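Local atomic coordinates of acyl-CoA hydrolase (PDB entry 1VPM), a protein that binds coenzyme A through a hotdog fold and probably hydrolyses the thioester of long-chain fatty acyl-CoA molecules. Residues 69-74 and 120-125; 89-94 and 101-106. One frame throughout, in Å; residues are numbered along the deposited sequence. Where two conformers were deposited one is given.

Followed from the N terminus, the chain passes through strand 24-29 and helix 43-62 before reaching strand 65-75, where the first half of contact 1 lies. It then enters strand 85-95 and turns back along strand 99-109; contact 2 (89-94 with 101-106) closes this hairpin over a short loop. Strand 116-129 comes next, and its residues 120-125 return to 69-74, so contact 1 closes a longer loop that encloses contact 2 entirely. The two meet where strands 99-109 and 116-129 run side by side, with Leu124 N 2.8 Å from Val102 O. Together they tie the middle of the hotdog sheet to strand 65-75, the outermost of this chain, from which a second subunit continues the sheet.

Contact 1: 69-74 and 120-125; sequences ASIDSV and TESFLT. With COA (coenzyme A), chain D.
Ser70 and Thr125, a pair on one face of the sheet, owe the position of their end groups to their first torsions: OG of Ser70 lies between its backbone N and carbonyl carbon (chi1 70°), while CG2 of Thr125 stands anti to the backbone N and OG1 beside it (chi1 -63°). The adenine of coenzyme A rests against both, with Ser70 OG 2.8 Å from N1A and Thr125 CG2 3.3 Å from N3A. One water links Ser70 OG, Thr125 OG1 and Asp72 OD1, donating to the carboxylate. The backbones form a classic beta bulge, in which Ala69 and Ser70 both face Thr125. Ala69 N gives Thr125 O a 2.8 Å bond, Ser70 N adds a weak one, and Thr125 N donates to Ser70 O at 2.9 Å. Farther along, Asp72 N bonds to Phe123 O (2.9 Å), and OD2 of Asp72 sits 3.5 Å from Phe123 CB. On the other face Ile71 and Leu124 lie side by side, Ile71 CG1 lying 3.7 Å from Leu124 CG, with Leu124 reaching helix 43-62. Asp72 also forms salt bridges with Arg162 and Arg165, so its carboxylate, shared between water and two arginines, is likely to favour the charged form.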
ATOM      1  N   ALA A  69     -15.205  19.085   2.744  1.00 21.19           N
ATOM      2  CA  ALA A  69     -16.648  19.238   2.637  1.00 20.54           C
ATOM      3  C   ALA A  69     -17.220  18.871   1.277  1.00 22.92           C
ATOM      4  O   ALA A  69     -18.313  18.285   1.160  1.00 19.27           O
ATOM      5  CB  ALA A  69     -17.035  20.675   2.937  1.00 21.97           C
ATOM      6  N   SER A  70     -16.487  19.262   0.259  1.00 22.78           N
ATOM      7  CA  SER A  70     -16.842  19.023  -1.146  1.00 22.12           C
ATOM      8  C   SER A  70     -15.666  19.237  -2.107  1.00 24.00           C
ATOM      9  O   SER A  70     -14.634  19.816  -1.776  1.00 21.76           O
ATOM     10  CB  SER A  70     -18.059  19.882  -1.551  1.00 21.92           C
ATOM     11  OG  SER A  70     -17.679  21.216  -1.608  1.00 21.81           O
ATOM     12  N   ILE A  71     -15.822  18.681  -3.301  1.00 23.42           N
ATOM     13  CA  ILE A  71     -15.014  18.960  -4.456  1.00 22.86           C
ATOM     14  C   ILE A  71     -15.959  19.347  -5.613  1.00 25.37           C
ATOM     15  O   ILE A  71     -17.038  18.798  -5.752  1.00 22.59           O
ATOM     16  CB  ILE A  71     -14.038  17.744  -4.779  1.00 22.49           C
ATOM     17  CG1 ILE A  71     -13.105  18.129  -5.914  1.00 24.96           C
ATOM     18  CG2 ILE A  71     -14.800  16.483  -5.135  1.00 23.45           C
ATOM     19  CD1 ILE A  71     -11.960  17.146  -6.160  1.00 25.39           C
ATOM     20  N   ASP A  72     -15.594  20.364  -6.385  1.00 24.09           N
ATOM     21  CA  ASP A  72     -16.381  20.729  -7.552  1.00 24.70           C
ATOM     22  C   ASP A  72     -16.082  19.693  -8.642  1.00 22.98           C
ATOM     23  O   ASP A  72     -15.207  18.822  -8.486  1.00 24.18           O
ATOM     24  CB  ASP A  72     -16.001  22.140  -8.026  1.00 26.28           C
ATOM     25  CG  ASP A  72     -16.410  23.206  -7.053  1.00 25.55           C
ATOM     26  OD1 ASP A  72     -17.071  22.914  -6.009  1.00 25.15           O
ATOM     27  OD2 ASP A  72     -16.080  24.373  -7.402  1.00 27.56           O
ATOM     28  N   SER A  73     -16.747  19.846  -9.778  1.00 23.13           N
ATOM     29  CA  SER A  73     -16.523  18.905 -10.871  1.00 24.28           C
ATOM     30  C   SER A  73     -15.038  18.888 -11.295  1.00 24.01           C
ATOM     31  O   SER A  73     -14.295  19.899 -11.170  1.00 25.53           O
ATOM     32  CB  SER A  73     -17.451  19.233 -12.043  0.65 25.49           C
ATOM     33  OG  SER A  73     -17.133  20.484 -12.581  0.65 27.06           O
ATOM     34  N   VAL A  74     -14.551  17.757 -11.794  1.00 23.40           N
ATOM     35  CA  VAL A  74     -13.160  17.592 -12.238  1.00 22.60           C
ATOM     36  C   VAL A  74     -13.218  17.007 -13.657  1.00 25.79           C
ATOM     37  O   VAL A  74     -13.740  15.910 -13.854  1.00 25.04           O
ATOM     38  CB  VAL A  74     -12.352  16.636 -11.380  1.00 22.77           C
ATOM     39  CG1 VAL A  74     -10.967  16.499 -11.944  1.00 26.69           C
ATOM     40  CG2 VAL A  74     -12.259  17.118  -9.950  1.00 23.70           C
ATOM     41  N   THR A 120      -5.642  18.380 -15.103  1.00 21.78           N
ATOM     42  CA  THR A 120      -6.900  18.954 -14.664  1.00 20.63           C
ATOM     43  C   THR A 120      -6.669  20.054 -13.642  1.00 22.09           C
ATOM     44  O   THR A 120      -5.562  20.330 -13.213  1.00 22.32           O
ATOM     45  CB  THR A 120      -7.785  17.872 -14.055  1.00 25.09           C
ATOM     46  OG1 THR A 120      -9.168  18.336 -13.937  1.00 27.89           O
ATOM     47  CG2 THR A 120      -7.203  17.464 -12.743  1.00 27.53           C
ATOM     48  N   GLU A 121      -7.756  20.749 -13.346  1.00 22.54           N
ATOM     49  CA  GLU A 121      -7.836  21.777 -12.311  1.00 23.13           C
ATOM     50  C   GLU A 121      -9.109  21.568 -11.530  1.00 28.06           C
ATOM     51  O   GLU A 121     -10.136  21.162 -12.099  1.00 28.50           O
ATOM     52  CB  GLU A 121      -7.883  23.168 -12.950  1.00 20.87           C
ATOM     53  CG  GLU A 121      -6.696  23.548 -13.789  1.00 24.39           C
ATOM     54  CD  GLU A 121      -6.884  24.882 -14.486  1.00 26.16           C
ATOM     55  OE1 GLU A 121      -7.694  24.893 -15.432  1.00 24.78           O
ATOM     56  OE2 GLU A 121      -6.213  25.865 -14.107  1.00 27.97           O
ATOM     57  N   SER A 122      -9.103  21.929 -10.269  1.00 25.09           N
ATOM     58  CA  SER A 122     -10.279  21.729  -9.472  1.00 28.90           C
ATOM     59  C   SER A 122     -10.307  22.711  -8.290  1.00 26.14           C
ATOM     60  O   SER A 122      -9.324  23.310  -7.953  1.00 22.65           O
ATOM     61  CB  SER A 122     -10.287  20.238  -9.076  1.00 34.68           C
ATOM     62  OG  SER A 122     -10.129  19.991  -7.713  1.00 44.14           O
ATOM     63  N   PHE A 123     -11.498  22.957  -7.782  1.00 24.20           N
ATOM     64  CA  PHE A 123     -11.695  23.625  -6.481  1.00 24.52           C
ATOM     65  C   PHE A 123     -12.318  22.668  -5.470  1.00 22.81           C
ATOM     66  O   PHE A 123     -13.181  21.842  -5.827  1.00 22.48           O
ATOM     67  CB  PHE A 123     -12.667  24.780  -6.605  1.00 22.86           C
ATOM     68  CG  PHE A 123     -12.183  25.899  -7.480  1.00 20.59           C
ATOM     69  CD1 PHE A 123     -11.278  26.843  -6.979  1.00 25.51           C
ATOM     70  CD2 PHE A 123     -12.688  26.073  -8.745  1.00 26.24           C
ATOM     71  CE1 PHE A 123     -10.837  27.915  -7.788  1.00 25.71           C
ATOM     72  CE2 PHE A 123     -12.247  27.110  -9.520  1.00 26.95           C
ATOM     73  CZ  PHE A 123     -11.320  28.037  -9.034  1.00 26.09           C
ATOM     74  N   LEU A 124     -11.789  22.693  -4.243  1.00 23.49           N
ATOM     75  CA  LEU A 124     -12.357  21.993  -3.155  1.00 23.10           C
ATOM     76  C   LEU A 124     -12.751  22.933  -2.024  1.00 24.25           C
ATOM     77  O   LEU A 124     -12.254  24.071  -1.919  1.00 24.79           O
ATOM     78  CB  LEU A 124     -11.347  20.997  -2.613  1.00 22.55           C
ATOM     79  CG  LEU A 124     -10.890  19.870  -3.528  1.00 25.34           C
ATOM     80  CD1 LEU A 124      -9.751  20.346  -4.405  1.00 30.18           C
ATOM     81  CD2 LEU A 124     -10.421  18.617  -2.723  1.00 25.12           C
ATOM     82  N   THR A 125     -13.635  22.451  -1.182  1.00 21.00           N
ATOM     83  CA  THR A 125     -14.006  23.192   0.020  1.00 22.64           C
ATOM     84  C   THR A 125     -13.544  22.364   1.209  1.00 23.38           C
ATOM     85  O   THR A 125     -14.065  21.241   1.466  1.00 22.69           O
ATOM     86  CB  THR A 125     -15.507  23.468   0.089  1.00 24.53           C
ATOM     87  OG1 THR A 125     -15.926  24.304  -1.013  1.00 24.47           O
ATOM     88  CG2 THR A 125     -15.830  24.217   1.385  1.00 27.03           C
TER
HETATM   89  N1A COA D 200     -19.699  22.292  -0.040  1.00 40.26           N
HETATM   90  C2A COA D 200     -19.079  23.478   0.230  1.00 36.99           C
HETATM   91  N3A COA D 200     -19.147  24.011   1.529  1.00 46.57           N
HETATM   92  C4A COA D 200     -19.816  23.338   2.509  1.00 43.35           C
HETATM   93  C5A COA D 200     -20.466  22.123   2.234  1.00 39.37           C
HETATM   94  C6A COA D 200     -20.416  21.591   0.942  1.00 44.11           C
HETATM   95  N6A COA D 200     -21.158  20.508   0.646  1.00 32.59           N
HETATM   96  N7A COA D 200     -21.070  21.700   3.388  1.00 47.29           N
HETATM   97  C8A COA D 200     -20.809  22.610   4.369  1.00 42.54           C
HETATM   98  N9A COA D 200     -20.047  23.619   3.835  1.00 41.57           N
HETATM   99  C1B COA D 200     -19.401  24.681   4.582  1.00 41.50           C
HETATM  100  C2B COA D 200     -20.437  25.621   5.155  1.00 48.33           C
HETATM  101  O2B COA D 200     -20.902  26.508   4.172  1.00 47.99           O
HETATM  102  C3B COA D 200     -19.641  26.289   6.264  1.00 45.21           C
HETATM  103  O3B COA D 200     -19.016  27.416   5.676  1.00 45.02           O
HETATM  104  P3B COA D 200     -18.605  28.735   6.474  1.00 37.19           P
HETATM  105  O7A COA D 200     -19.709  29.707   6.355  1.00 45.49           O
HETATM  106  O8A COA D 200     -17.392  29.384   5.939  1.00 39.96           O
HETATM  107  O9A COA D 200     -18.272  28.310   7.875  1.00 39.67           O
HETATM  108  C4B COA D 200     -18.682  25.178   6.716  1.00 49.56           C
HETATM  109  O4B COA D 200     -18.800  24.147   5.733  1.00 44.14           O
HETATM  110  C5B COA D 200     -19.030  24.559   8.073  1.00 50.78           C
HETATM  111  O5B COA D 200     -20.368  24.068   8.004  1.00 62.39           O
HETATM  112  P1A COA D 200     -21.509  24.360   9.141  1.00 66.29           P
HETATM  113  O1A COA D 200     -22.844  24.546   8.450  1.00 66.88           O
HETATM  114  O2A COA D 200     -21.114  25.505  10.052  1.00 65.29           O
HETATM  115  O3A COA D 200     -21.526  23.054  10.088  1.00 65.73           O
HETATM  116  P2A COA D 200     -21.813  21.517   9.668  1.00 62.22           P
HETATM  117  O4A COA D 200     -22.996  21.460   8.713  1.00 55.01           O
HETATM  118  O5A COA D 200     -21.965  20.747  10.969  1.00 66.24           O
HETATM  119  O6A COA D 200     -20.461  20.983   8.937  1.00 62.84           O
HETATM  120  CBP COA D 200     -19.455  19.631   7.242  1.00 59.10           C
HETATM  121  CCP COA D 200     -20.373  20.818   7.531  1.00 59.87           C
HETATM  122  CDP COA D 200     -18.960  19.702   5.793  1.00 55.95           C
HETATM  123  CEP COA D 200     -18.250  19.758   8.199  1.00 53.51           C
HETATM  124  CAP COA D 200     -20.235  18.308   7.492  1.00 56.88           C
HETATM  125  OAP COA D 200     -21.425  18.149   6.726  1.00 56.45           O
HETATM  126  C9P COA D 200     -19.313  17.120   7.297  1.00 57.40           C
HETATM  127  O9P COA D 200     -18.471  16.794   8.379  1.00 48.04           O
HETATM  128  N8P COA D 200     -19.282  16.430   6.146  1.00 37.96           N
HETATM  129  C7P COA D 200     -18.352  15.319   6.077  1.00 43.59           C
HETATM  130  C6P COA D 200     -16.922  15.800   5.813  1.00 43.62           C
HETATM  131  C5P COA D 200     -15.983  14.621   5.660  1.00 43.12           C
HETATM  132  O5P COA D 200     -15.796  13.873   6.642  1.00 54.69           O
HETATM  133  N4P COA D 200     -15.415  14.428   4.465  1.00 36.08           N
HETATM  134  C3P COA D 200     -14.460  13.372   4.251  1.00 35.54           C
HETATM  135  C2P COA D 200     -14.962  12.098   3.569  1.00 31.25           C
HETATM  136  S1P COA D 200     -16.572  11.339   4.045  1.00 40.10           S
HETATM  137  O   HOH W   1     -15.951  22.490  -3.420  1.00 23.07           O

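Contact 2: 89-94 and 101-106; sequences EGFVTH and EVYVRV
Glu89, Glu101 and Arg105 have the most surface buried in this antiparallel beta hairpin of the hotdog sheet, and they sit towards opposite ends of the paired segments. At one end the side chains of Glu89 and Arg105 run alongside each other in a salt bridge. Arg105 NE points almost straight at Glu89 OE1, 2.9 Å away; the oxygen lies in the guanidinium plane but is met from above the carboxylate plane, the two planes being 62° apart. A water donates to Glu89 OE2 and accepts from Arg105 NH2, and Arg23 and Glu147 give the pair outer partners. NH2 also lies near the plane of the Phe91 ring, at its edge, 3.8 Å from CE1. An alanine in place of Arg105 would probably leave Glu89 OE1 without its charged mate on this strand and open a gap beside the edge of the Phe91 ring. Between the ends Phe91 and Tyr103 pair obliquely, Phe91 CZ 3.5 Å from Tyr103 CD2, their planes at 55°. Glu101 holds the other end. Its chain, CG anti to the backbone N (chi1 -176°), crosses that of Thr93 at a slant, and its carboxylate forms salt bridges with Arg158 and Arg162 of helix 146-166. Thr93 OG1 donates to the anti lone pair of Glu101 OE1 at 2.6 Å.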
ATOM      1  N   GLU A  89      -0.228  21.300  -7.538  1.00 25.59           N
ATOM      2  CA  GLU A  89      -0.040  22.537  -6.778  1.00 23.99           C
ATOM      3  C   GLU A  89      -1.370  23.006  -6.252  1.00 24.76           C
ATOM      4  O   GLU A  89      -2.321  23.059  -7.004  1.00 23.04           O
ATOM      5  CB  GLU A  89       0.580  23.620  -7.668  1.00 24.11           C
ATOM      6  CG  GLU A  89       0.846  24.931  -6.934  1.00 29.43           C
ATOM      7  CD  GLU A  89       1.330  26.048  -7.837  1.00 34.49           C
ATOM      8  OE1 GLU A  89       1.363  25.922  -9.077  1.00 32.63           O
ATOM      9  OE2 GLU A  89       1.716  27.083  -7.289  1.00 42.83           O
ATOM     10  N   GLY A  90      -1.407  23.351  -4.988  1.00 22.97           N
ATOM     11  CA  GLY A  90      -2.610  23.790  -4.335  1.00 23.36           C
ATOM     12  C   GLY A  90      -2.365  25.086  -3.569  1.00 22.24           C
ATOM     13  O   GLY A  90      -1.240  25.310  -3.075  1.00 23.76           O
ATOM     14  N   PHE A  91      -3.391  25.903  -3.502  1.00 24.20           N
ATOM     15  CA  PHE A  91      -3.414  27.042  -2.582  1.00 24.91           C
ATOM     16  C   PHE A  91      -4.811  27.486  -2.248  1.00 22.63           C
ATOM     17  O   PHE A  91      -5.752  27.269  -3.007  1.00 20.66           O
ATOM     18  CB  PHE A  91      -2.574  28.199  -3.124  1.00 21.99           C
ATOM     19  CG  PHE A  91      -2.850  28.563  -4.536  1.00 22.98           C
ATOM     20  CD1 PHE A  91      -2.137  27.980  -5.577  1.00 27.54           C
ATOM     21  CD2 PHE A  91      -3.748  29.565  -4.830  1.00 26.29           C
ATOM     22  CE1 PHE A  91      -2.354  28.377  -6.878  1.00 29.31           C
ATOM     23  CE2 PHE A  91      -3.959  29.966  -6.132  1.00 30.68           C
ATOM     24  CZ  PHE A  91      -3.240  29.376  -7.150  1.00 28.81           C
ATOM     25  N   VAL A  92      -4.928  28.086  -1.066  1.00 20.48           N
ATOM     26  CA  VAL A  92      -6.185  28.646  -0.595  1.00 21.12           C
ATOM     27  C   VAL A  92      -6.429  29.903  -1.404  1.00 21.99           C
ATOM     28  O   VAL A  92      -5.569  30.782  -1.472  1.00 22.85           O
ATOM     29  CB  VAL A  92      -6.135  28.953   0.933  1.00 19.51           C
ATOM     30  CG1 VAL A  92      -7.376  29.675   1.363  1.00 20.77           C
ATOM     31  CG2 VAL A  92      -5.990  27.708   1.708  1.00 21.58           C
ATOM     32  N   THR A  93      -7.641  30.024  -1.957  1.00 21.22           N
ATOM     33  CA  THR A  93      -7.999  31.130  -2.817  1.00 22.63           C
ATOM     34  C   THR A  93      -8.960  32.083  -2.145  1.00 24.12           C
ATOM     35  O   THR A  93      -9.006  33.245  -2.522  1.00 23.94           O
ATOM     36  CB  THR A  93      -8.710  30.650  -4.090  1.00 25.41           C
ATOM     37  OG1 THR A  93      -9.752  29.750  -3.762  1.00 30.18           O
ATOM     38  CG2 THR A  93      -7.751  29.954  -4.955  1.00 23.95           C
ATOM     39  N   HIS A  94      -9.672  31.614  -1.128  1.00 22.43           N
ATOM     40  CA  HIS A  94     -10.759  32.407  -0.472  1.00 22.56           C
ATOM     41  C   HIS A  94     -11.234  31.640   0.749  1.00 26.12           C
ATOM     42  O   HIS A  94     -11.099  30.449   0.823  1.00 24.84           O
ATOM     43  CB  HIS A  94     -11.961  32.627  -1.421  1.00 27.53           C
ATOM     44  CG  HIS A  94     -12.957  33.668  -0.973  1.00 26.32           C
ATOM     45  ND1 HIS A  94     -14.197  33.343  -0.461  1.00 27.56           N
ATOM     46  CD2 HIS A  94     -12.938  35.021  -1.075  1.00 25.85           C
ATOM     47  CE1 HIS A  94     -14.875  34.451  -0.215  1.00 29.73           C
ATOM     48  NE2 HIS A  94     -14.139  35.487  -0.572  1.00 29.29           N
ATOM     49  N   GLU A 101     -11.786  27.715   0.345  1.00 21.13           N
ATOM     50  CA  GLU A 101     -11.693  27.203  -1.001  1.00 20.15           C
ATOM     51  C   GLU A 101     -10.219  26.957  -1.335  1.00 20.95           C
ATOM     52  O   GLU A 101      -9.350  27.811  -1.093  1.00 21.40           O
ATOM     53  CB  GLU A 101     -12.278  28.213  -2.010  1.00 18.46           C
ATOM     54  CG  GLU A 101     -12.281  27.665  -3.412  1.00 22.96           C
ATOM     55  CD  GLU A 101     -12.817  28.686  -4.428  1.00 23.07           C
ATOM     56  OE1 GLU A 101     -12.173  29.764  -4.596  1.00 25.73           O
ATOM     57  OE2 GLU A 101     -13.905  28.430  -4.982  1.00 26.19           O
ATOM     58  N   VAL A 102      -9.961  25.767  -1.849  1.00 23.33           N
ATOM     59  CA  VAL A 102      -8.633  25.361  -2.281  1.00 21.61           C
ATOM     60  C   VAL A 102      -8.666  25.079  -3.797  1.00 22.23           C
ATOM     61  O   VAL A 102      -9.522  24.338  -4.299  1.00 23.85           O
ATOM     62  CB  VAL A 102      -8.096  24.159  -1.495  1.00 24.66           C
ATOM     63  CG1 VAL A 102      -6.729  23.747  -2.027  1.00 27.12           C
ATOM     64  CG2 VAL A 102      -8.029  24.468  -0.003  1.00 25.39           C
ATOM     65  N   TYR A 103      -7.820  25.779  -4.518  1.00 22.22           N
ATOM     66  CA  TYR A 103      -7.587  25.510  -5.947  1.00 23.11           C
ATOM     67  C   TYR A 103      -6.411  24.558  -6.085  1.00 22.97           C
ATOM     68  O   TYR A 103      -5.356  24.737  -5.457  1.00 22.11           O
ATOM     69  CB  TYR A 103      -7.323  26.843  -6.682  1.00 23.45           C
ATOM     70  CG  TYR A 103      -6.734  26.673  -8.070  1.00 24.21           C
ATOM     71  CD1 TYR A 103      -7.537  26.377  -9.157  1.00 25.98           C
ATOM     72  CD2 TYR A 103      -5.347  26.776  -8.279  1.00 27.52           C
ATOM     73  CE1 TYR A 103      -6.977  26.223 -10.446  1.00 24.69           C
ATOM     74  CE2 TYR A 103      -4.794  26.653  -9.542  1.00 29.66           C
ATOM     75  CZ  TYR A 103      -5.578  26.335 -10.606  1.00 24.31           C
ATOM     76  OH  TYR A 103      -4.966  26.220 -11.824  1.00 24.03           O
ATOM     77  N   VAL A 104      -6.585  23.546  -6.928  1.00 22.60           N
ATOM     78  CA  VAL A 104      -5.550  22.602  -7.251  1.00 22.47           C
ATOM     79  C   VAL A 104      -5.401  22.496  -8.766  1.00 24.12           C
ATOM     80  O   VAL A 104      -6.350  22.274  -9.451  1.00 21.70           O
ATOM     81  CB  VAL A 104      -5.828  21.214  -6.637  1.00 24.01           C
ATOM     82  CG1 VAL A 104      -4.717  20.247  -6.971  1.00 21.92           C
ATOM     83  CG2 VAL A 104      -5.949  21.285  -5.111  1.00 25.00           C
ATOM     84  N   ARG A 105      -4.144  22.517  -9.234  1.00 22.41           N
ATOM     85  CA  ARG A 105      -3.804  22.237 -10.643  1.00 24.14           C
ATOM     86  C   ARG A 105      -2.906  21.020 -10.690  1.00 22.66           C
ATOM     87  O   ARG A 105      -1.986  20.836  -9.854  1.00 25.33           O
ATOM     88  CB  ARG A 105      -3.182  23.422 -11.348  1.00 27.27           C
ATOM     89  CG  ARG A 105      -2.113  24.206 -10.629  1.00 24.08           C
ATOM     90  CD  ARG A 105      -1.495  25.251 -11.601  1.00 27.09           C
ATOM     91  NE  ARG A 105      -0.839  26.327 -10.867  1.00 26.62           N
ATOM     92  CZ  ARG A 105      -1.209  27.609 -10.940  1.00 31.06           C
ATOM     93  NH1 ARG A 105      -2.250  28.004 -11.662  1.00 31.70           N
ATOM     94  NH2 ARG A 105      -0.555  28.509 -10.234  1.00 31.98           N
ATOM     95  N   VAL A 106      -3.147  20.195 -11.698  1.00 20.70           N
ATOM     96  CA  VAL A 106      -2.393  18.958 -11.901  1.00 21.90           C
ATOM     97  C   VAL A 106      -1.843  18.943 -13.349  1.00 22.66           C
ATOM     98  O   VAL A 106      -2.561  19.195 -14.319  1.00 21.93           O
ATOM     99  CB  VAL A 106      -3.285  17.724 -11.684  1.00 22.68           C
ATOM    100  CG1 VAL A 106      -2.465  16.470 -11.882  1.00 22.27           C
ATOM    101  CG2 VAL A 106      -4.000  17.754 -10.325  1.00 25.10           C
TER
HETATM  102  O   HOH W   2       2.045  29.330  -8.634  1.00 40.47           O